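Local coordinates for putative polysaccharide deacetylase (Bdellovibrio bacteriovorus HD100, PDB 5JP6), which probably removes acetyl groups from peptidoglycan as a zinc-dependent carbohydrate esterase of family 4, at residues A[139-147]-A[345-353]; A[207-215]-A[263-271]. The protein carries 1 engineered substitution. All coordinates share one frame; numbering follows the deposited sequence. Where two conformers were deposited one is given.

Both contacts involve outer helices of the NodB-type deacetylase domain, but in contact 1 the partner is a loop. Contact 1 lays the loop before strand 150-153 along helix 339-354 and is mostly buried, though its stack ends at the exposed Y353. Contact 2 packs helices 204-209 and 211-219 against helix 251-269 and is partly buried, with R208 and K215 exposed at its outer edge. They share no helix; their centres lie about 28 Å apart, and contact 2 is nested inside the chain loop closed by contact 1. Contact 1 combines an aromatic stack with an amide-to-backbone hydrogen bond. Contact 2 is aliphatic, with one bridging water. Contact 1 is remote from the metal site; contact 2 lies nearer the zinc.

Contact 1 (A[139-147]-A[345-353]); sequences QSRNSFRFP and MPQFLRELY
F144 and Y353 form an offset stack, with ring centroids 4.2 Å apart and planes at 21°. The two side chains run past each other in opposite directions. Each therefore sets its CB over the other's ring, giving two CH-pi contacts. The F144 CG stands between the backbone N and the carbonyl carbon (chi1 65°), which turns the ring toward the helix. F146 extends the apolar patch. Its CZ reaches L352 CB at 4.0 Å, and its CE2 lies 4.2 Å from L349 CD2.

The polar part is at N142. Its ND2 donates to P346 O at 3.0 Å, with an N-H...O angle of 164°. P346 O also takes the helical bond from R350 N, on the opposite face of its carbonyl plane. N142 OD1 is buried against R350 CB at 3.4 Å, with no polar partner in the model. S140 OG accepts from N142 N in an ST turn and also hydrogen-bonds E193 OE1. S140 CB packs on P346 CB at 3.7 Å.

The loop leading into strand 150-153 is thus held on helix 339-354 by a stack on the exposed Y353 and one nearly straight bond to a carbonyl the helix already uses. The N142 amide spends an N-H there and leaves its oxygen among carbons.

Contact 2 (A[207-215]-A[263-271]); sequences VRTNPEALK and QAVFDVLGW
V268 meets V207, P211, L214 and K215 as a knob in a hole, where outer helices of the NodB-type deacetylase domain pack together. The axes of helix segments 211-215 and 263-269 approach to 9.9 Å and cross at -76°.

The tight part is aliphatic. The V268 methyls divide the hole between them. CG2 points to V207 CG1, 3.7 Å away, and to P211 CB. CG1 lies anti to the backbone N (chi1 175°) and reaches P211 O and K215 CG. L214 comes in from the sheet side through one methyl. Its CD2 is 4.0 Å from V268 CB and equally far from L269 CG, and the L214 and L269 side chains cross at about a right angle. V207 adds a second patch. Its CG1 rests 3.4 Å from A264 O, and its CG2 touches V265 CG2. Below this layer, I224 of strand 223-227 touches L214, V265 and L269, while A202 of strand 199-202 touches V207 and V265. The V207 side chain is about 12 Å from the zinc ion.

The outer side is looser. In one of its two conformers R208 brings NH1 near A264 CB. K215 stretches its chain past V268, and its NZ forms a long salt bridge with E212 OE2 in its own helix. One water joins the two sides: it donates to V268 O at 2.7 Å and weakly accepts from K215 NZ at 3.3 Å.

Contact 1 (A[139-147]-A[345-353])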
loop_
_atom_site.group_PDB
_atom_site.type_symbol
_atom_site.label_atom_id
_atom_site.label_comp_id
_atom_site.label_asym_id
_atom_site.label_seq_id
_atom_site.Cartn_x
_atom_site.Cartn_y
_atom_site.Cartn_z
ATOM N N GLN A 139 -18.632 -10.718 1.914
ATOM C CA GLN A 139 -19.353 -9.807 2.778
ATOM C C GLN A 139 -19.005 -10.264 4.191
ATOM O O GLN A 139 -19.337 -11.377 4.651
ATOM C CB GLN A 139 -20.869 -9.796 2.517
ATOM C CG GLN A 139 -21.650 -8.895 3.482
ATOM C CD GLN A 139 -23.154 -9.019 3.323
ATOM O OE1 GLN A 139 -23.880 -9.315 4.276
ATOM N NE2 GLN A 139 -23.627 -8.807 2.112
ATOM N N SER A 140 -18.311 -9.402 4.871
ATOM C CA SER A 140 -17.910 -9.709 6.259
ATOM C C SER A 140 -19.152 -9.650 7.132
ATOM O O SER A 140 -20.252 -9.268 6.696
ATOM C CB SER A 140 -16.854 -8.733 6.780
ATOM O OG SER A 140 -17.436 -7.548 7.114
ATOM N N ARG A 141 -18.949 -10.025 8.392
ATOM C CA ARG A 141 -19.996 -9.989 9.383
ATOM C C ARG A 141 -20.333 -8.596 9.860
ATOM O O ARG A 141 -21.241 -8.442 10.655
ATOM C CB ARG A 141 -19.556 -10.837 10.589
ATOM C CG ARG A 141 -19.446 -12.326 10.261
ATOM C CD ARG A 141 -18.869 -13.125 11.411
ATOM N NE ARG A 141 -18.499 -14.470 10.960
ATOM C CZ ARG A 141 -17.718 -15.329 11.625
ATOM N NH1 ARG A 141 -17.195 -15.025 12.810
ATOM N NH2 ARG A 141 -17.463 -16.519 11.098
ATOM N N ASN A 142 -19.577 -7.584 9.398
ATOM C CA ASN A 142 -19.812 -6.202 9.864
ATOM C C ASN A 142 -21.137 -5.686 9.401
ATOM O O ASN A 142 -21.387 -5.651 8.208
ATOM C CB ASN A 142 -18.703 -5.250 9.398
ATOM C CG ASN A 142 -17.416 -5.428 10.139
ATOM O OD1 ASN A 142 -17.407 -5.941 11.259
ATOM N ND2 ASN A 142 -16.277 -4.903 9.537
ATOM N N SER A 143 -21.962 -5.249 10.341
ATOM C CA SER A 143 -23.268 -4.629 10.011
ATOM C C SER A 143 -23.470 -3.428 10.913
ATOM O O SER A 143 -24.469 -3.298 11.614
ATOM C CB SER A 143 -24.404 -5.609 10.183
ATOM O OG SER A 143 -24.180 -6.258 11.380
ATOM N N PHE A 144 -22.503 -2.549 10.868
ATOM C CA PHE A 144 -22.574 -1.219 11.485
ATOM C C PHE A 144 -22.184 -0.221 10.416
ATOM O O PHE A 144 -21.660 -0.606 9.368
ATOM C CB PHE A 144 -21.671 -1.076 12.728
ATOM C CG PHE A 144 -20.205 -1.168 12.439
ATOM C CD1 PHE A 144 -19.540 -2.409 12.447
ATOM C CD2 PHE A 144 -19.492 -0.028 12.100
ATOM C CE1 PHE A 144 -18.194 -2.487 12.121
ATOM C CE2 PHE A 144 -18.142 -0.096 11.829
ATOM C CZ PHE A 144 -17.483 -1.305 11.844
ATOM N N ARG A 145 -22.371 1.047 10.718
ATOM C CA ARG A 145 -22.082 2.097 9.765
ATOM C C ARG A 145 -21.389 3.250 10.494
ATOM O O ARG A 145 -21.965 3.801 11.443
ATOM C CB ARG A 145 -23.386 2.573 9.143
ATOM C CG ARG A 145 -23.284 3.690 8.136
ATOM C CD ARG A 145 -24.678 4.056 7.635
ATOM N NE ARG A 145 -24.645 5.045 6.561
ATOM C CZ ARG A 145 -24.497 6.361 6.742
ATOM N NH1 ARG A 145 -24.350 6.870 7.964
ATOM N NH2 ARG A 145 -24.481 7.180 5.687
ATOM N N PHE A 146 -20.176 3.605 10.093
ATOM C CA PHE A 146 -19.550 4.824 10.578
ATOM C C PHE A 146 -20.388 6.005 9.989
ATOM O O PHE A 146 -20.820 5.967 8.826
ATOM C CB PHE A 146 -18.078 4.959 10.090
ATOM C CG PHE A 146 -17.090 4.031 10.772
ATOM C CD1 PHE A 146 -16.724 4.247 12.107
ATOM C CD2 PHE A 146 -16.481 2.961 10.088
ATOM C CE1 PHE A 146 -15.794 3.435 12.720
ATOM C CE2 PHE A 146 -15.559 2.150 10.748
ATOM C CZ PHE A 146 -15.229 2.387 12.045
ATOM N N PRO A 147 -20.591 7.070 10.782
ATOM C CA PRO A 147 -21.215 8.273 10.203
ATOM C C PRO A 147 -20.361 8.908 9.143
ATOM O O PRO A 147 -19.132 8.789 9.165
ATOM C CB PRO A 147 -21.354 9.227 11.405
ATOM C CG PRO A 147 -20.392 8.737 12.435
ATOM C CD PRO A 147 -20.099 7.281 12.164
ATOM N N MET A 345 -8.716 -6.096 7.255
ATOM C CA MET A 345 -9.399 -4.808 7.216
ATOM C C MET A 345 -10.798 -4.841 7.866
ATOM O O MET A 345 -11.128 -3.950 8.675
ATOM C CB MET A 345 -9.415 -4.228 5.807
ATOM C CG MET A 345 -9.874 -2.765 5.737
ATOM S SD MET A 345 -8.911 -1.623 6.779
ATOM C CE MET A 345 -7.234 -1.930 6.240
ATOM N N PRO A 346 -11.629 -5.869 7.550
ATOM C CA PRO A 346 -12.929 -5.876 8.255
ATOM C C PRO A 346 -12.799 -5.921 9.781
ATOM O O PRO A 346 -13.501 -5.209 10.493
ATOM C CB PRO A 346 -13.601 -7.140 7.711
ATOM C CG PRO A 346 -12.999 -7.306 6.347
ATOM C CD PRO A 346 -11.553 -6.902 6.483
ATOM N N GLN A 347 -11.841 -6.698 10.258
ATOM C CA GLN A 347 -11.631 -6.858 11.672
ATOM C C GLN A 347 -11.129 -5.513 12.295
ATOM O O GLN A 347 -11.557 -5.082 13.392
ATOM C CB GLN A 347 -10.646 -7.980 11.927
ATOM C CG GLN A 347 -10.497 -8.293 13.409
ATOM C CD GLN A 347 -11.574 -9.252 13.924
ATOM O OE1 GLN A 347 -11.647 -10.360 13.463
ATOM N NE2 GLN A 347 -12.435 -8.802 14.811
ATOM N N PHE A 348 -10.233 -4.843 11.584
ATOM C CA PHE A 348 -9.693 -3.561 12.010
ATOM C C PHE A 348 -10.798 -2.528 12.146
ATOM O O PHE A 348 -10.871 -1.801 13.127
ATOM C CB PHE A 348 -8.619 -3.081 11.028
ATOM C CG PHE A 348 -8.119 -1.699 11.307
ATOM C CD1 PHE A 348 -7.327 -1.446 12.398
ATOM C CD2 PHE A 348 -8.473 -0.620 10.495
ATOM C CE1 PHE A 348 -6.846 -0.170 12.658
ATOM C CE2 PHE A 348 -8.024 0.651 10.781
ATOM C CZ PHE A 348 -7.209 0.871 11.849
ATOM N N LEU A 349 -11.639 -2.451 11.120
ATOM C CA LEU A 349 -12.735 -1.516 11.130
ATOM C C LEU A 349 -13.711 -1.775 12.289
ATOM O O LEU A 349 -14.174 -0.838 12.925
ATOM C CB LEU A 349 -13.421 -1.512 9.770
ATOM C CG LEU A 349 -12.560 -1.028 8.583
ATOM C CD1 LEU A 349 -13.216 -1.367 7.248
ATOM C CD2 LEU A 349 -12.244 0.441 8.715
ATOM N N ARG A 350 -14.021 -3.042 12.529
ATOM C CA ARG A 350 -14.877 -3.390 13.647
ATOM C C ARG A 350 -14.244 -2.968 14.969
ATOM O O ARG A 350 -14.930 -2.413 15.832
ATOM C CB ARG A 350 -15.224 -4.886 13.618
ATOM C CG ARG A 350 -16.051 -5.394 14.813
ATOM C CD ARG A 350 -17.398 -4.712 15.048
ATOM N NE ARG A 350 -17.925 -4.944 16.402
ATOM C CZ ARG A 350 -18.677 -5.966 16.793
ATOM N NH1 ARG A 350 -19.063 -6.915 15.951
ATOM N NH2 ARG A 350 -19.067 -6.030 18.058
ATOM N N GLU A 351 -12.947 -3.202 15.133
ATOM C CA GLU A 351 -12.274 -2.776 16.377
ATOM C C GLU A 351 -12.238 -1.244 16.521
ATOM O O GLU A 351 -12.436 -0.768 17.635
ATOM C CB GLU A 351 -10.892 -3.369 16.491
ATOM C CG GLU A 351 -10.908 -4.796 16.991
ATOM C CD GLU A 351 -11.491 -4.857 18.406
ATOM O OE1 GLU A 351 -10.983 -4.118 19.298
ATOM O OE2 GLU A 351 -12.471 -5.600 18.593
ATOM N N LEU A 352 -12.013 -0.481 15.444
ATOM C CA LEU A 352 -12.088 0.999 15.538
ATOM C C LEU A 352 -13.467 1.352 16.109
ATOM O O LEU A 352 -13.588 2.186 17.022
ATOM C CB LEU A 352 -11.896 1.685 14.197
ATOM C CG LEU A 352 -10.514 1.775 13.612
ATOM C CD1 LEU A 352 -10.582 2.516 12.284
ATOM C CD2 LEU A 352 -9.543 2.424 14.573
ATOM N N TYR A 353 -14.516 0.778 15.528
ATOM C CA TYR A 353 -15.862 1.032 15.982
ATOM C C TYR A 353 -16.067 0.656 17.469
ATOM O O TYR A 353 -16.539 1.487 18.271
ATOM C CB TYR A 353 -16.847 0.269 15.100
ATOM C CG TYR A 353 -18.276 0.509 15.454
ATOM C CD1 TYR A 353 -18.921 1.662 15.021
ATOM C CD2 TYR A 353 -18.985 -0.420 16.177
ATOM C CE1 TYR A 353 -20.247 1.879 15.311
ATOM C CE2 TYR A 353 -20.314 -0.206 16.478
ATOM C CZ TYR A 353 -20.922 0.948 16.046
ATOM O OH TYR A 353 -22.227 1.120 16.344
#

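Contact 2 (A[207-215]-A[263-271])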
loop_
_atom_site.group_PDB
_atom_site.type_symbol
_atom_site.label_atom_id
_atom_site.label_comp_id
_atom_site.label_asym_id
_atom_site.label_seq_id
_atom_site.Cartn_x
_atom_site.Cartn_y
_atom_site.Cartn_z
ATOM N N VAL A 207 -0.880 2.208 -10.974
ATOM C CA VAL A 207 -1.968 2.801 -11.741
ATOM C C VAL A 207 -1.933 2.354 -13.210
ATOM O O VAL A 207 -2.950 2.010 -13.786
ATOM C CB VAL A 207 -1.916 4.343 -11.651
ATOM C CG1 VAL A 207 -2.914 4.991 -12.643
ATOM C CG2 VAL A 207 -2.239 4.779 -10.243
ATOM N N ARG A 208 -0.753 2.341 -13.791
ATOM C CA ARG A 208 -0.610 1.889 -15.167
ATOM C C ARG A 208 -0.938 0.384 -15.316
ATOM O O ARG A 208 -1.463 -0.043 -16.341
ATOM C CB ARG A 208 0.800 2.236 -15.662
ATOM C CG ARG A 208 1.000 3.718 -15.908
ATOM C CD ARG A 208 2.349 3.971 -16.554
ATOM N NE ARG A 208 3.429 3.768 -15.615
ATOM C CZ ARG A 208 3.848 4.689 -14.765
ATOM N NH1 ARG A 208 3.294 5.902 -14.737
ATOM N NH2 ARG A 208 4.826 4.403 -13.946
ATOM N N THR A 209 -0.631 -0.405 -14.306
ATOM C CA THR A 209 -0.936 -1.825 -14.335
ATOM C C THR A 209 -2.432 -2.101 -14.145
ATOM O O THR A 209 -2.988 -2.956 -14.809
ATOM C CB THR A 209 -0.099 -2.563 -13.271
ATOM O OG1 THR A 209 1.286 -2.336 -13.508
ATOM C CG2 THR A 209 -0.419 -4.053 -13.280
ATOM N N ASN A 210 -3.086 -1.321 -13.267
ATOM C CA ASN A 210 -4.429 -1.609 -12.773
ATOM C C ASN A 210 -5.372 -0.409 -12.876
ATOM O O ASN A 210 -5.983 0.006 -11.876
ATOM C CB ASN A 210 -4.361 -2.103 -11.320
ATOM C CG ASN A 210 -3.457 -3.276 -11.153
ATOM O OD1 ASN A 210 -3.695 -4.330 -11.785
ATOM N ND2 ASN A 210 -2.412 -3.126 -10.357
ATOM N N PRO A 211 -5.545 0.148 -14.077
ATOM C CA PRO A 211 -6.416 1.333 -14.145
ATOM C C PRO A 211 -7.887 1.072 -13.785
ATOM O O PRO A 211 -8.535 1.946 -13.240
ATOM C CB PRO A 211 -6.308 1.771 -15.607
ATOM C CG PRO A 211 -5.936 0.474 -16.331
ATOM C CD PRO A 211 -5.041 -0.270 -15.379
ATOM N N GLU A 212 -8.416 -0.117 -14.109
ATOM C CA GLU A 212 -9.813 -0.406 -13.778
ATOM C C GLU A 212 -10.022 -0.456 -12.277
ATOM O O GLU A 212 -11.038 0.036 -11.777
ATOM C CB GLU A 212 -10.297 -1.697 -14.456
ATOM C CG GLU A 212 -10.266 -1.574 -15.958
ATOM C CD GLU A 212 -11.179 -0.444 -16.449
ATOM O OE1 GLU A 212 -12.358 -0.326 -15.973
ATOM O OE2 GLU A 212 -10.737 0.330 -17.318
ATOM N N ALA A 213 -9.038 -1.015 -11.560
ATOM C CA ALA A 213 -9.089 -1.002 -10.110
ATOM C C ALA A 213 -9.085 0.431 -9.587
ATOM O O ALA A 213 -9.839 0.749 -8.673
ATOM C CB ALA A 213 -7.941 -1.808 -9.505
ATOM N N LEU A 214 -8.286 1.306 -10.199
ATOM C CA LEU A 214 -8.270 2.700 -9.765
ATOM C C LEU A 214 -9.665 3.342 -9.957
ATOM O O LEU A 214 -10.138 4.097 -9.111
ATOM C CB LEU A 214 -7.194 3.507 -10.479
ATOM C CG LEU A 214 -6.952 4.889 -9.878
ATOM C CD1 LEU A 214 -6.218 4.783 -8.547
ATOM C CD2 LEU A 214 -6.178 5.758 -10.872
ATOM N N LYS A 215 -10.295 3.045 -11.097
ATOM C CA LYS A 215 -11.633 3.543 -11.327
ATOM C C LYS A 215 -12.631 3.075 -10.259
ATOM O O LYS A 215 -13.530 3.829 -9.884
ATOM C CB LYS A 215 -12.105 3.193 -12.712
ATOM C CG LYS A 215 -11.330 3.880 -13.844
ATOM C CD LYS A 215 -11.923 3.524 -15.195
ATOM C CE LYS A 215 -11.089 4.143 -16.292
ATOM N NZ LYS A 215 -11.701 3.849 -17.608
ATOM N N GLN A 263 0.198 12.501 -12.654
ATOM C CA GLN A 263 -0.210 12.399 -14.038
ATOM C C GLN A 263 -0.879 11.042 -14.339
ATOM O O GLN A 263 -1.847 10.986 -15.090
ATOM C CB GLN A 263 0.985 12.625 -14.955
ATOM C CG GLN A 263 0.604 12.733 -16.400
ATOM C CD GLN A 263 -0.031 14.079 -16.760
ATOM O OE1 GLN A 263 0.493 15.134 -16.440
ATOM N NE2 GLN A 263 -1.163 14.032 -17.454
ATOM N N ALA A 264 -0.331 9.960 -13.776
ATOM C CA ALA A 264 -0.886 8.623 -14.049
ATOM C C ALA A 264 -2.337 8.563 -13.566
ATOM O O ALA A 264 -3.210 8.029 -14.248
ATOM C CB ALA A 264 -0.061 7.538 -13.412
ATOM N N VAL A 265 -2.582 9.078 -12.353
ATOM C CA VAL A 265 -3.943 9.079 -11.822
ATOM C C VAL A 265 -4.869 9.913 -12.719
ATOM O O VAL A 265 -5.971 9.483 -13.086
ATOM C CB VAL A 265 -3.986 9.588 -10.376
ATOM C CG1 VAL A 265 -5.417 9.772 -9.904
ATOM C CG2 VAL A 265 -3.219 8.645 -9.435
ATOM N N PHE A 266 -4.418 11.106 -13.037
ATOM C CA PHE A 266 -5.170 12.030 -13.890
ATOM C C PHE A 266 -5.499 11.420 -15.249
ATOM O O PHE A 266 -6.616 11.552 -15.750
ATOM C CB PHE A 266 -4.409 13.316 -14.065
ATOM C CG PHE A 266 -5.078 14.309 -14.972
ATOM C CD1 PHE A 266 -6.140 15.052 -14.529
ATOM C CD2 PHE A 266 -4.686 14.438 -16.293
ATOM C CE1 PHE A 266 -6.767 15.963 -15.362
ATOM C CE2 PHE A 266 -5.307 15.331 -17.123
ATOM C CZ PHE A 266 -6.366 16.069 -16.661
ATOM N N ASP A 267 -4.520 10.730 -15.834
ATOM C CA ASP A 267 -4.727 10.107 -17.138
ATOM C C ASP A 267 -5.842 9.056 -17.119
ATOM O O ASP A 267 -6.512 8.859 -18.151
ATOM C CB ASP A 267 -3.439 9.494 -17.643
ATOM C CG ASP A 267 -2.408 10.513 -18.079
ATOM O OD1 ASP A 267 -2.727 11.724 -18.220
ATOM O OD2 ASP A 267 -1.230 10.085 -18.257
ATOM N N VAL A 268 -6.040 8.394 -15.973
ATOM C CA VAL A 268 -7.125 7.400 -15.854
ATOM C C VAL A 268 -8.470 8.058 -15.539
ATOM O O VAL A 268 -9.494 7.756 -16.179
ATOM C CB VAL A 268 -6.795 6.326 -14.810
ATOM C CG1 VAL A 268 -7.961 5.355 -14.590
ATOM C CG2 VAL A 268 -5.535 5.539 -15.225
ATOM N N LEU A 269 -8.470 8.965 -14.562
ATOM C CA LEU A 269 -9.703 9.459 -13.967
ATOM C C LEU A 269 -10.208 10.796 -14.501
ATOM O O LEU A 269 -11.407 11.082 -14.368
ATOM C CB LEU A 269 -9.518 9.640 -12.459
ATOM C CG LEU A 269 -9.138 8.402 -11.665
ATOM C CD1 LEU A 269 -8.920 8.772 -10.217
ATOM C CD2 LEU A 269 -10.196 7.312 -11.790
ATOM N N GLY A 270 -9.312 11.609 -15.069
ATOM C CA GLY A 270 -9.655 12.964 -15.409
ATOM C C GLY A 270 -9.552 13.924 -14.238
ATOM O O GLY A 270 -9.892 15.101 -14.332
ATOM N N TRP A 271 -9.031 13.422 -13.125
ATOM C CA TRP A 271 -8.758 14.231 -11.959
ATOM C C TRP A 271 -7.758 13.486 -11.078
ATOM O O TRP A 271 -7.505 12.305 -11.268
ATOM C CB TRP A 271 -10.032 14.537 -11.188
ATOM C CG TRP A 271 -10.834 13.325 -10.763
ATOM C CD1 TRP A 271 -11.926 12.814 -11.381
ATOM C CD2 TRP A 271 -10.651 12.551 -9.581
ATOM N NE1 TRP A 271 -12.443 11.739 -10.680
ATOM C CE2 TRP A 271 -11.671 11.557 -9.555
ATOM C CE3 TRP A 271 -9.742 12.610 -8.518
ATOM C CZ2 TRP A 271 -11.809 10.648 -8.489
ATOM C CZ3 TRP A 271 -9.846 11.693 -7.493
ATOM C CH2 TRP A 271 -10.866 10.708 -7.486
HETATM O O HOH W 1 -9.577 6.224 -18.426
#